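Local coordinates for protein potential RNA-dependent RNA polymerase (Human picobirnavirus, PDB 5I62) that catalyses RNA-directed RNA synthesis from ribonucleoside triphosphates and probably serves both transcription and genome replication of a double-stranded RNA virus, at residues Ser155-Cys160 with Met171-Arg176; Asp241-Lys246 with Asn353-Gly358; Asp360-Tyr365 with Gln394-Leu399. All blocks are in the same frame, centred on the assembly; numbering follows the deposited sequence.

Contact 1: Ser155-Cys160 with Met171-Arg176; sequences SKTIPC and MRQNGR
The aliphatic stem of Lys156 lies obliquely across the guanidinium end of Arg176, with Lys156 CG 3.6 Å from Arg176 NH2. One face of that guanidinium is covered by the carbonyl O of Lys156. On the Arg176 side, the chain bends at chi2 (86°), which folds NH1 back onto its own hairpin turn, where it donates to Asn174 O at 3.0 Å. Tyr146 touches Arg176 and also receives a cation-pi contact from Lys156, so the two cationic side chains share an aromatic neighbour.

Asn174 carries both direct hydrogen bonds. Its backbone N donates to Pro159 O at 2.9 Å with an N-H...O angle of 170°, evidence of a nearly straight bond. The side chain adds a more bent one, from Asn174 ND2 to Ser155 O at 3.0 Å, with the acceptor tilted out of the amide plane. Placing CG anti to the backbone N (chi1 -167°) brings this amide to the last turn of helix 150-157. Gln173 adds a contact of its own: Gln173 CB rests 3.4 Å from Thr157 O, while a water accepts from Gln173 NE2 and donates to Lys156 O.

The backbone then enters a sheet. Cys160 and Gln173 form an antiparallel non-hydrogen-bonded pair, and Cys160 CA approaches Arg172 O at 3.0 Å in a CA-H...O contact. Just before this pairing, a cis peptide bond precedes Pro159, at the junction between helix and strand. Gln173 and Arg176 exchange reciprocal backbone hydrogen bonds, with Asn174 and Gly175 both at positive phi. This is the tight two-residue beta hairpin with a type I' turn, here packed against a helix end in what is probably the fingers region of the polymerase.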
ATOM      1  N   SER A 155      -9.537 -25.754   6.316  1.00 20.78           N
ATOM      2  CA  SER A 155      -9.353 -27.049   6.956  1.00 25.39           C
ATOM      3  C   SER A 155      -8.260 -27.851   6.266  1.00 23.20           C
ATOM      4  O   SER A 155      -7.626 -28.697   6.898  1.00 27.71           O
ATOM      5  CB  SER A 155     -10.664 -27.839   6.964  1.00 23.97           C
ATOM      6  OG  SER A 155     -11.081 -28.109   5.635  1.00 29.61           O
ATOM      7  N   LYS A 156      -8.022 -27.599   4.985  1.00 19.30           N
ATOM      8  CA  LYS A 156      -6.931 -28.251   4.270  1.00 20.75           C
ATOM      9  C   LYS A 156      -5.579 -27.582   4.499  1.00 25.01           C
ATOM     10  O   LYS A 156      -4.551 -28.146   4.112  1.00 22.86           O
ATOM     11  CB  LYS A 156      -7.222 -28.263   2.772  1.00 22.52           C
ATOM     12  CG  LYS A 156      -8.463 -29.048   2.384  1.00 25.91           C
ATOM     13  CD  LYS A 156      -8.510 -29.208   0.872  1.00 26.09           C
ATOM     14  CE  LYS A 156      -9.849 -28.784   0.305  1.00 38.40           C
ATOM     15  NZ  LYS A 156      -9.799 -28.593  -1.178  1.00 38.94           N
ATOM     16  N   THR A 157      -5.557 -26.391   5.097  1.00 22.66           N
ATOM     17  CA  THR A 157      -4.340 -25.598   5.203  1.00 22.74           C
ATOM     18  C   THR A 157      -3.693 -25.696   6.575  1.00 20.40           C
ATOM     19  O   THR A 157      -2.474 -25.872   6.675  1.00 22.85           O
ATOM     20  CB  THR A 157      -4.635 -24.128   4.861  1.00 18.61           C
ATOM     21  OG1 THR A 157      -5.141 -24.052   3.534  1.00 19.31           O
ATOM     22  CG2 THR A 157      -3.345 -23.278   4.928  1.00 19.13           C
ATOM     23  N   ILE A 158      -4.480 -25.581   7.636  1.00 20.75           N
ATOM     24  CA  ILE A 158      -3.923 -25.634   8.986  1.00 21.29           C
ATOM     25  C   ILE A 158      -4.172 -27.005   9.632  1.00 23.45           C
ATOM     26  O   ILE A 158      -5.146 -27.658   9.310  1.00 21.88           O
ATOM     27  CB  ILE A 158      -4.485 -24.495   9.856  1.00 22.71           C
ATOM     28  CG1 ILE A 158      -5.997 -24.589   9.979  1.00 23.65           C
ATOM     29  CG2 ILE A 158      -4.089 -23.136   9.278  1.00 23.66           C
ATOM     30  CD1 ILE A 158      -6.582 -23.554  10.966  1.00 25.01           C
ATOM     31  N   PRO A 159      -3.282 -27.443  10.541  1.00 26.14           N
ATOM     32  CA  PRO A 159      -2.060 -26.735  10.928  1.00 24.07           C
ATOM     33  C   PRO A 159      -1.013 -26.787   9.823  1.00 25.21           C
ATOM     34  O   PRO A 159      -0.997 -27.737   9.027  1.00 21.77           O
ATOM     35  CB  PRO A 159      -1.598 -27.497  12.175  1.00 27.73           C
ATOM     36  CG  PRO A 159      -2.036 -28.899  11.894  1.00 28.40           C
ATOM     37  CD  PRO A 159      -3.392 -28.744  11.233  1.00 29.37           C
ATOM     38  N   CYS A 160      -0.168 -25.764   9.754  1.00 20.04           N
ATOM     39  CA  CYS A 160       0.818 -25.668   8.695  1.00 23.51           C
ATOM     40  C   CYS A 160       2.170 -25.266   9.270  1.00 24.46           C
ATOM     41  O   CYS A 160       2.267 -24.664  10.338  1.00 23.86           O
ATOM     42  CB  CYS A 160       0.387 -24.686   7.585  1.00 20.04           C
ATOM     43  SG  CYS A 160       0.059 -22.978   8.122  1.00 27.11           S
ATOM     44  N   MET A 171       6.032 -26.379   2.368  1.00 16.58           N
ATOM     45  CA  MET A 171       4.783 -26.097   3.080  1.00 16.70           C
ATOM     46  C   MET A 171       4.138 -27.418   3.479  1.00 17.03           C
ATOM     47  O   MET A 171       3.601 -28.133   2.625  1.00 16.99           O
ATOM     48  CB  MET A 171       3.835 -25.266   2.228  1.00 13.28           C
ATOM     49  CG  MET A 171       4.487 -24.016   1.639  1.00 14.90           C
ATOM     50  SD  MET A 171       3.291 -22.823   1.044  1.00 17.88           S
ATOM     51  CE  MET A 171       2.294 -23.836  -0.084  1.00 17.03           C
ATOM     52  N   ARG A 172       4.192 -27.743   4.768  1.00 15.49           N
ATOM     53  CA  ARG A 172       3.440 -28.874   5.307  1.00 19.51           C
ATOM     54  C   ARG A 172       2.076 -28.367   5.758  1.00 21.21           C
ATOM     55  O   ARG A 172       1.996 -27.507   6.635  1.00 19.92           O
ATOM     56  CB  ARG A 172       4.170 -29.534   6.479  1.00 19.86           C
ATOM     57  CG  ARG A 172       5.330 -30.421   6.102  1.00 24.87           C
ATOM     58  CD  ARG A 172       4.876 -31.788   5.559  1.00 32.81           C
ATOM     59  NE  ARG A 172       4.027 -32.553   6.476  1.00 31.14           N
ATOM     60  CZ  ARG A 172       3.464 -33.724   6.169  1.00 29.71           C
ATOM     61  NH1 ARG A 172       3.662 -34.268   4.968  1.00 29.24           N
ATOM     62  NH2 ARG A 172       2.706 -34.353   7.062  1.00 32.18           N
ATOM     63  N   GLN A 173       1.009 -28.890   5.165  1.00 15.97           N
ATOM     64  CA  GLN A 173      -0.343 -28.406   5.428  1.00 18.84           C
ATOM     65  C   GLN A 173      -1.219 -29.601   5.753  1.00 19.87           C
ATOM     66  O   GLN A 173      -1.509 -30.402   4.861  1.00 16.15           O
ATOM     67  CB  GLN A 173      -0.916 -27.649   4.229  1.00 18.77           C
ATOM     68  CG  GLN A 173      -0.066 -26.490   3.763  1.00 18.26           C
ATOM     69  CD  GLN A 173      -0.650 -25.772   2.561  1.00 22.06           C
ATOM     70  OE1 GLN A 173      -0.071 -24.798   2.090  1.00 16.53           O
ATOM     71  NE2 GLN A 173      -1.821 -26.248   2.062  1.00 16.21           N
ATOM     72  N   ASN A 174      -1.623 -29.720   7.023  1.00 22.28           N
ATOM     73  CA  ASN A 174      -2.516 -30.779   7.496  1.00 23.57           C
ATOM     74  C   ASN A 174      -2.283 -32.108   6.782  1.00 20.19           C
ATOM     75  O   ASN A 174      -3.178 -32.611   6.101  1.00 20.89           O
ATOM     76  CB  ASN A 174      -3.980 -30.348   7.333  1.00 19.89           C
ATOM     77  CG  ASN A 174      -4.937 -31.246   8.093  1.00 27.82           C
ATOM     78  OD1 ASN A 174      -4.517 -32.001   8.963  1.00 25.81           O
ATOM     79  ND2 ASN A 174      -6.228 -31.165   7.769  1.00 26.36           N
ATOM     80  N   GLY A 175      -1.071 -32.667   6.886  1.00 22.89           N
ATOM     81  CA  GLY A 175      -0.794 -33.983   6.323  1.00 19.59           C
ATOM     82  C   GLY A 175      -0.258 -34.004   4.906  1.00 19.82           C
ATOM     83  O   GLY A 175       0.185 -35.060   4.452  1.00 18.86           O
ATOM     84  N   ARG A 176      -0.285 -32.883   4.191  1.00 17.56           N
ATOM     85  CA  ARG A 176       0.261 -32.773   2.848  1.00 18.56           C
ATOM     86  C   ARG A 176       1.592 -32.021   2.891  1.00 18.32           C
ATOM     87  O   ARG A 176       1.787 -31.146   3.726  1.00 18.05           O
ATOM     88  CB  ARG A 176      -0.694 -32.017   1.922  1.00 17.21           C
ATOM     89  CG  ARG A 176      -2.012 -32.707   1.635  1.00 16.63           C
ATOM     90  CD  ARG A 176      -3.055 -32.398   2.705  1.00 18.42           C
ATOM     91  NE  ARG A 176      -4.417 -32.422   2.161  1.00 21.86           N
ATOM     92  CZ  ARG A 176      -5.506 -32.207   2.887  1.00 23.37           C
ATOM     93  NH1 ARG A 176      -5.392 -31.961   4.189  1.00 19.37           N
ATOM     94  NH2 ARG A 176      -6.710 -32.234   2.317  1.00 22.47           N
TER
HETATM   95  O   HOH W   1      -3.155 -29.000   1.839  1.00 17.53           O

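Contact 2: Asp241-Lys246 with Asn353-Gly358; sequences DRRITK and NSQCLG
Apolar and carbon-to-oxygen packing brings Arg243 against Asn353 and Gln355. The methylenes of Arg243 do the touching: CG sits 3.1 Å from Asn353 O, and the same CG is 3.8 Å from Gln355 CG. With chi1 at -169° the stem turns away from its own amide N toward Asn353, just before strand 355-357, and bends at chi2 and chi3 then direct the guanidinium to the waters. One turn further on, Lys246 CB meets the amide of Asn353, 3.5 Å from its OD1. Ile244 and Gln355 cross at about a right angle, the isoleucine also reaching Val362 and Cys396.

Water mediates the polar part. One water accepts from Arg243 NE and donates to Asn353 OD1 at 2.8 Å. A second lies at the guanidinium edge, in its plane, accepting from Arg243 NH1 at 2.9 Å and donating to Ser354 O. That carbonyl is also gripped by Arg336, while Arg243 NH2 makes a weak bond to Gly229 O.

The chemistry therefore implies a divided role for Arg243: its methylenes, with Ile244, make direct carbon contact, and its charged end is joined to Asn353 and Ser354 through two separate water bridges.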
ATOM      1  N   ASP A 241      -2.901  13.244  10.620  1.00 15.77           N
ATOM      2  CA  ASP A 241      -3.026  14.697  10.629  1.00 18.87           C
ATOM      3  C   ASP A 241      -2.597  15.276  11.968  1.00 16.57           C
ATOM      4  O   ASP A 241      -1.980  16.344  12.024  1.00 17.41           O
ATOM      5  CB  ASP A 241      -4.467  15.110  10.321  1.00 18.63           C
ATOM      6  CG  ASP A 241      -4.915  14.695   8.917  1.00 29.45           C
ATOM      7  OD1 ASP A 241      -4.041  14.280   8.115  1.00 24.95           O
ATOM      8  OD2 ASP A 241      -6.134  14.792   8.608  1.00 29.49           O
ATOM      9  N   ARG A 242      -2.930  14.596  13.060  1.00 17.91           N
ATOM     10  CA  ARG A 242      -2.510  15.099  14.356  1.00 20.49           C
ATOM     11  C   ARG A 242      -0.998  15.124  14.473  1.00 16.67           C
ATOM     12  O   ARG A 242      -0.436  16.072  15.017  1.00 16.89           O
ATOM     13  CB  ARG A 242      -3.112  14.297  15.494  1.00 23.52           C
ATOM     14  CG  ARG A 242      -4.557  14.654  15.721  1.00 35.57           C
ATOM     15  CD  ARG A 242      -5.026  14.136  17.044  1.00 44.31           C
ATOM     16  NE  ARG A 242      -4.188  13.019  17.460  1.00 41.05           N
ATOM     17  CZ  ARG A 242      -4.577  11.749  17.358  1.00 39.63           C
ATOM     18  NH1 ARG A 242      -5.775  11.448  16.844  1.00 40.11           N
ATOM     19  NH2 ARG A 242      -3.752  10.775  17.748  1.00 37.17           N
ATOM     20  N   ARG A 243      -0.319  14.090  13.971  1.00 17.66           N
ATOM     21  CA  ARG A 243       1.135  14.083  14.071  1.00 16.36           C
ATOM     22  C   ARG A 243       1.773  15.086  13.112  1.00 17.49           C
ATOM     23  O   ARG A 243       2.785  15.712  13.453  1.00 15.99           O
ATOM     24  CB  ARG A 243       1.693  12.684  13.847  1.00 19.21           C
ATOM     25  CG  ARG A 243       3.172  12.600  14.211  1.00 18.92           C
ATOM     26  CD  ARG A 243       3.566  11.264  14.779  1.00 20.90           C
ATOM     27  NE  ARG A 243       2.781  10.880  15.953  1.00 25.95           N
ATOM     28  CZ  ARG A 243       2.828   9.668  16.507  1.00 25.90           C
ATOM     29  NH1 ARG A 243       3.627   8.737  15.992  1.00 22.93           N
ATOM     30  NH2 ARG A 243       2.076   9.379  17.567  1.00 24.11           N
ATOM     31  N   ILE A 244       1.215  15.245  11.905  1.00 15.07           N
ATOM     32  CA  ILE A 244       1.676  16.316  11.010  1.00 14.10           C
ATOM     33  C   ILE A 244       1.640  17.656  11.739  1.00 15.58           C
ATOM     34  O   ILE A 244       2.590  18.451  11.678  1.00 15.17           O
ATOM     35  CB  ILE A 244       0.817  16.389   9.732  1.00 15.59           C
ATOM     36  CG1 ILE A 244       0.924  15.115   8.882  1.00 15.45           C
ATOM     37  CG2 ILE A 244       1.198  17.631   8.911  1.00 13.90           C
ATOM     38  CD1 ILE A 244       2.292  14.873   8.321  1.00 18.19           C
ATOM     39  N   THR A 245       0.520  17.932  12.413  1.00 14.25           N
ATOM     40  CA  THR A 245       0.360  19.173  13.167  1.00 17.24           C
ATOM     41  C   THR A 245       1.473  19.336  14.205  1.00 16.70           C
ATOM     42  O   THR A 245       2.090  20.401  14.308  1.00 18.48           O
ATOM     43  CB  THR A 245      -1.016  19.206  13.845  1.00 19.38           C
ATOM     44  OG1 THR A 245      -2.059  18.914  12.897  1.00 17.17           O
ATOM     45  CG2 THR A 245      -1.274  20.580  14.470  1.00 20.23           C
ATOM     46  N   LYS A 246       1.738  18.284  14.979  1.00 17.17           N
ATOM     47  CA  LYS A 246       2.780  18.348  16.005  1.00 16.51           C
ATOM     48  C   LYS A 246       4.154  18.560  15.388  1.00 17.93           C
ATOM     49  O   LYS A 246       4.992  19.267  15.965  1.00 18.32           O
ATOM     50  CB  LYS A 246       2.757  17.078  16.858  1.00 15.76           C
ATOM     51  CG  LYS A 246       1.516  16.966  17.746  1.00 20.94           C
ATOM     52  CD  LYS A 246       1.347  18.288  18.520  1.00 23.56           C
ATOM     53  CE  LYS A 246      -0.063  18.478  19.067  1.00 28.74           C
ATOM     54  NZ  LYS A 246      -0.398  17.534  20.176  1.00 28.24           N
ATOM     55  N   ASN A 353       7.886  13.432  15.803  1.00 15.74           N
ATOM     56  CA  ASN A 353       6.642  13.601  15.066  1.00 17.47           C
ATOM     57  C   ASN A 353       6.807  13.408  13.560  1.00 18.63           C
ATOM     58  O   ASN A 353       5.811  13.505  12.830  1.00 16.03           O
ATOM     59  CB  ASN A 353       6.046  14.969  15.375  1.00 15.89           C
ATOM     60  CG  ASN A 353       5.792  15.156  16.862  1.00 18.44           C
ATOM     61  OD1 ASN A 353       4.974  14.443  17.444  1.00 18.83           O
ATOM     62  ND2 ASN A 353       6.492  16.099  17.476  1.00 16.68           N
ATOM     63  N   SER A 354       8.033  13.168  13.086  1.00 16.09           N
ATOM     64  CA  SER A 354       8.226  12.641  11.741  1.00 12.62           C
ATOM     65  C   SER A 354       7.452  11.327  11.608  1.00 13.06           C
ATOM     66  O   SER A 354       7.172  10.640  12.593  1.00 14.22           O
ATOM     67  CB  SER A 354       9.715  12.413  11.452  1.00 13.76           C
ATOM     68  OG  SER A 354      10.459  13.614  11.660  1.00 15.49           O
ATOM     69  N   GLN A 355       7.103  10.971  10.368  1.00 12.91           N
ATOM     70  CA  GLN A 355       6.266   9.802  10.120  1.00 14.73           C
ATOM     71  C   GLN A 355       6.781   9.034   8.910  1.00 16.74           C
ATOM     72  O   GLN A 355       7.391   9.611   8.004  1.00 14.78           O
ATOM     73  CB  GLN A 355       4.801  10.191   9.844  1.00 14.85           C
ATOM     74  CG  GLN A 355       4.095  10.890  10.956  1.00 18.57           C
ATOM     75  CD  GLN A 355       2.643  11.147  10.607  1.00 16.54           C
ATOM     76  OE1 GLN A 355       2.218  12.292  10.459  1.00 19.51           O
ATOM     77  NE2 GLN A 355       1.884  10.070  10.449  1.00 13.23           N
ATOM     78  N   CYS A 356       6.497   7.732   8.887  1.00 15.72           N
ATOM     79  CA  CYS A 356       6.741   6.944   7.689  1.00 16.23           C
ATOM     80  C   CYS A 356       5.760   5.779   7.617  1.00 18.58           C
ATOM     81  O   CYS A 356       5.242   5.306   8.630  1.00 18.54           O
ATOM     82  CB  CYS A 356       8.182   6.417   7.613  1.00 17.50           C
ATOM     83  SG  CYS A 356       8.754   5.542   9.074  1.00 20.72           S
ATOM     84  N   LEU A 357       5.535   5.318   6.395  1.00 17.96           N
ATOM     85  CA  LEU A 357       4.657   4.184   6.152  1.00 21.78           C
ATOM     86  C   LEU A 357       5.116   3.552   4.855  1.00 19.08           C
ATOM     87  O   LEU A 357       5.066   4.207   3.811  1.00 20.97           O
ATOM     88  CB  LEU A 357       3.195   4.610   6.054  1.00 21.41           C
ATOM     89  CG  LEU A 357       2.270   3.459   5.643  1.00 23.87           C
ATOM     90  CD1 LEU A 357       2.037   2.533   6.824  1.00 21.01           C
ATOM     91  CD2 LEU A 357       0.955   3.981   5.085  1.00 23.14           C
ATOM     92  N   GLY A 358       5.607   2.320   4.928  1.00 18.71           N
ATOM     93  CA  GLY A 358       6.139   1.690   3.731  1.00 18.67           C
ATOM     94  C   GLY A 358       7.220   2.555   3.117  1.00 21.27           C
ATOM     95  O   GLY A 358       8.174   2.948   3.804  1.00 20.25           O
TER
HETATM   96  O   HOH W   2       5.503   8.857  13.759  1.00 24.04           O
HETATM   97  O   HOH W   3       2.392  13.336  17.786  1.00 31.79           O

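Contact 3: Asp360-Tyr365 with Gln394-Leu399; sequences DGVLTY and QDCTYL
Tyr398 packs against Val362 and Asp360 at the start of strand 360-363, whose first residue, Asp360, is the second aspartate of the GDD signature of polymerase motif C. Strands 360-363 and 395-398 approach to 7.1 Å between their axes, too wide for a backbone ladder. They belong to two different sheets; strand 395-398 pairs with strand 401-404 in a hairpin that resembles motif E of viral polymerases.

A fully extended first torsion (chi1 -180°) turns the tyrosine ring in toward strand 360-363. Val362 CG1 lies over the base of the ring, nearest to Tyr398 CG. That methyl sits over the ring face, 4.0 Å from the Tyr398 centroid and 20° off the normal, a CH-pi contact. Leu399 CG covers the opposite face, so the ring is sandwiched between aliphatic groups. Further out, Tyr398 CD1 is 3.3 Å from Asp360 OD1, the carboxylate plane standing 72° from that of the ring. CE1 follows, 3.7 Å from Asp360 O, with Gly361 N near the ring plane at the edge. The tip, Tyr398 OH, packs against the backbone of Cys356 on strand 355-357.

Asp360 has a second apolar neighbour, its CB lying 3.9 Å from Leu399 CD2. Farther down the interface, the other valine methyl closes the packing: Val362 CG2 rests 4.1 Å from Cys396 CB.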
ATOM      1  N   ASP A 360       6.803   5.639   2.075  1.00 18.57           N
ATOM      2  CA  ASP A 360       6.402   7.037   2.178  1.00 22.35           C
ATOM      3  C   ASP A 360       6.886   7.622   3.498  1.00 15.79           C
ATOM      4  O   ASP A 360       6.712   6.997   4.539  1.00 15.29           O
ATOM      5  CB  ASP A 360       4.884   7.185   2.089  1.00 21.15           C
ATOM      6  CG  ASP A 360       4.475   8.338   1.223  1.00 34.30           C
ATOM      7  OD1 ASP A 360       4.691   9.510   1.610  1.00 35.36           O
ATOM      8  OD2 ASP A 360       3.954   8.050   0.124  1.00 49.49           O
ATOM      9  N   GLY A 361       7.456   8.819   3.455  1.00 18.09           N
ATOM     10  CA  GLY A 361       7.985   9.427   4.666  1.00 16.59           C
ATOM     11  C   GLY A 361       7.889  10.936   4.657  1.00 16.93           C
ATOM     12  O   GLY A 361       7.888  11.579   3.599  1.00 17.50           O
ATOM     13  N   VAL A 362       7.831  11.508   5.857  1.00 14.62           N
ATOM     14  CA  VAL A 362       7.904  12.948   6.029  1.00 13.13           C
ATOM     15  C   VAL A 362       8.630  13.192   7.343  1.00 15.40           C
ATOM     16  O   VAL A 362       8.336  12.534   8.345  1.00 15.31           O
ATOM     17  CB  VAL A 362       6.503  13.601   5.981  1.00 18.40           C
ATOM     18  CG1 VAL A 362       5.581  13.048   7.068  1.00 18.04           C
ATOM     19  CG2 VAL A 362       6.602  15.092   6.095  1.00 22.35           C
ATOM     20  N   LEU A 363       9.636  14.061   7.329  1.00 14.47           N
ATOM     21  CA  LEU A 363      10.503  14.142   8.499  1.00 13.43           C
ATOM     22  C   LEU A 363      11.160  15.510   8.611  1.00 14.13           C
ATOM     23  O   LEU A 363      11.259  16.264   7.644  1.00 16.75           O
ATOM     24  CB  LEU A 363      11.580  13.041   8.478  1.00 14.28           C
ATOM     25  CG  LEU A 363      12.798  13.247   7.563  1.00 14.95           C
ATOM     26  CD1 LEU A 363      13.953  12.352   8.006  1.00 13.97           C
ATOM     27  CD2 LEU A 363      12.444  12.930   6.109  1.00 15.78           C
ATOM     28  N   THR A 364      11.643  15.798   9.813  1.00 16.66           N
ATOM     29  CA  THR A 364      12.454  16.988  10.014  1.00 15.77           C
ATOM     30  C   THR A 364      13.424  16.732  11.159  1.00 16.62           C
ATOM     31  O   THR A 364      13.173  15.898  12.031  1.00 15.41           O
ATOM     32  CB  THR A 364      11.579  18.233  10.278  1.00 18.81           C
ATOM     33  OG1 THR A 364      12.383  19.421  10.226  1.00 19.34           O
ATOM     34  CG2 THR A 364      10.907  18.137  11.636  1.00 18.98           C
ATOM     35  N   TYR A 365      14.566  17.411  11.100  1.00 16.82           N
ATOM     36  CA  TYR A 365      15.517  17.481  12.199  1.00 16.63           C
ATOM     37  C   TYR A 365      16.403  18.698  11.967  1.00 17.25           C
ATOM     38  O   TYR A 365      16.422  19.245  10.864  1.00 17.34           O
ATOM     39  CB  TYR A 365      16.345  16.185  12.320  1.00 15.14           C
ATOM     40  CG  TYR A 365      17.177  15.836  11.099  1.00 16.68           C
ATOM     41  CD1 TYR A 365      18.401  16.466  10.844  1.00 18.83           C
ATOM     42  CD2 TYR A 365      16.762  14.839  10.219  1.00 15.85           C
ATOM     43  CE1 TYR A 365      19.162  16.129   9.731  1.00 17.76           C
ATOM     44  CE2 TYR A 365      17.512  14.490   9.110  1.00 15.83           C
ATOM     45  CZ  TYR A 365      18.710  15.141   8.866  1.00 23.24           C
ATOM     46  OH  TYR A 365      19.454  14.796   7.758  1.00 22.93           O
ATOM     47  N   GLN A 394       6.600  25.334   5.180  1.00 23.43           N
ATOM     48  CA  GLN A 394       5.214  25.580   5.571  1.00 22.68           C
ATOM     49  C   GLN A 394       4.228  24.502   5.147  1.00 22.94           C
ATOM     50  O   GLN A 394       3.090  24.514   5.633  1.00 21.49           O
ATOM     51  CB  GLN A 394       4.701  26.918   5.012  1.00 27.56           C
ATOM     52  CG  GLN A 394       5.584  28.147   5.271  1.00 34.01           C
ATOM     53  CD  GLN A 394       6.712  28.275   4.257  1.00 40.88           C
ATOM     54  OE1 GLN A 394       6.760  27.544   3.246  1.00 46.68           O
ATOM     55  NE2 GLN A 394       7.635  29.211   4.517  1.00 47.80           N
ATOM     56  N   ASP A 395       4.601  23.591   4.254  1.00 20.16           N
ATOM     57  CA  ASP A 395       3.643  22.571   3.853  1.00 21.99           C
ATOM     58  C   ASP A 395       4.366  21.259   3.579  1.00 22.34           C
ATOM     59  O   ASP A 395       5.595  21.188   3.589  1.00 21.24           O
ATOM     60  CB  ASP A 395       2.800  23.061   2.662  1.00 20.13           C
ATOM     61  CG  ASP A 395       3.622  23.301   1.401  1.00 26.17           C
ATOM     62  OD1 ASP A 395       4.476  22.466   1.041  1.00 25.30           O
ATOM     63  OD2 ASP A 395       3.405  24.354   0.762  1.00 29.80           O
ATOM     64  N   CYS A 396       3.580  20.210   3.336  1.00 20.68           N
ATOM     65  CA  CYS A 396       4.156  18.910   3.034  1.00 19.87           C
ATOM     66  C   CYS A 396       3.111  18.063   2.326  1.00 21.33           C
ATOM     67  O   CYS A 396       1.922  18.381   2.325  1.00 18.32           O
ATOM     68  CB  CYS A 396       4.661  18.204   4.305  1.00 17.71           C
ATOM     69  SG  CYS A 396       3.351  17.835   5.502  1.00 24.14           S
ATOM     70  N   THR A 397       3.579  16.996   1.704  1.00 17.96           N
ATOM     71  CA  THR A 397       2.690  15.992   1.141  1.00 19.40           C
ATOM     72  C   THR A 397       3.083  14.658   1.737  1.00 19.94           C
ATOM     73  O   THR A 397       4.273  14.362   1.872  1.00 24.44           O
ATOM     74  CB  THR A 397       2.765  15.949  -0.392  1.00 22.81           C
ATOM     75  OG1 THR A 397       4.123  15.711  -0.783  1.00 31.02           O
ATOM     76  CG2 THR A 397       2.308  17.273  -0.990  1.00 21.48           C
ATOM     77  N   TYR A 398       2.087  13.873   2.120  1.00 17.71           N
ATOM     78  CA  TYR A 398       2.307  12.586   2.758  1.00 17.24           C
ATOM     79  C   TYR A 398       1.081  11.747   2.457  1.00 19.17           C
ATOM     80  O   TYR A 398      -0.037  12.221   2.661  1.00 17.12           O
ATOM     81  CB  TYR A 398       2.509  12.745   4.274  1.00 14.78           C
ATOM     82  CG  TYR A 398       2.756  11.461   5.024  1.00 14.87           C
ATOM     83  CD1 TYR A 398       3.764  10.585   4.634  1.00 19.03           C
ATOM     84  CD2 TYR A 398       1.978  11.115   6.126  1.00 15.65           C
ATOM     85  CE1 TYR A 398       3.994   9.408   5.327  1.00 16.93           C
ATOM     86  CE2 TYR A 398       2.206   9.935   6.828  1.00 17.57           C
ATOM     87  CZ  TYR A 398       3.215   9.084   6.417  1.00 16.88           C
ATOM     88  OH  TYR A 398       3.454   7.912   7.111  1.00 15.87           O
ATOM     89  N   LEU A 399       1.300  10.541   1.926  1.00 18.61           N
ATOM     90  CA  LEU A 399       0.223   9.613   1.542  1.00 18.05           C
ATOM     91  C   LEU A 399      -0.734  10.263   0.547  1.00 18.45           C
ATOM     92  O   LEU A 399      -1.946  10.065   0.611  1.00 17.49           O
ATOM     93  CB  LEU A 399      -0.537   9.100   2.768  1.00 18.52           C
ATOM     94  CG  LEU A 399       0.333   8.439   3.844  1.00 19.82           C
ATOM     95  CD1 LEU A 399      -0.535   7.930   5.000  1.00 23.22           C
ATOM     96  CD2 LEU A 399       1.189   7.309   3.259  1.00 20.93           C
TER

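Overall arrangement
The three contacts follow one another along the chain in numerical order, without overlapping. Contacts 2 and 3 have centres about 8 Å apart and share one four-stranded antiparallel sheet, in which strands 355-357 and 360-363 are neighbours. Gln355 N to Val362 O, at 2.8 Å, is a probable hydrogen bond joining them. Together they place helix 237-250 and strand 395-398 against the motif C hairpin of the palm. Contact 1 lies across the chain's centre, about 41 and 44 Å from the other two (centre to centre), in a separate mixed sheet, consistent with a fingers element remote from the motif C hairpin.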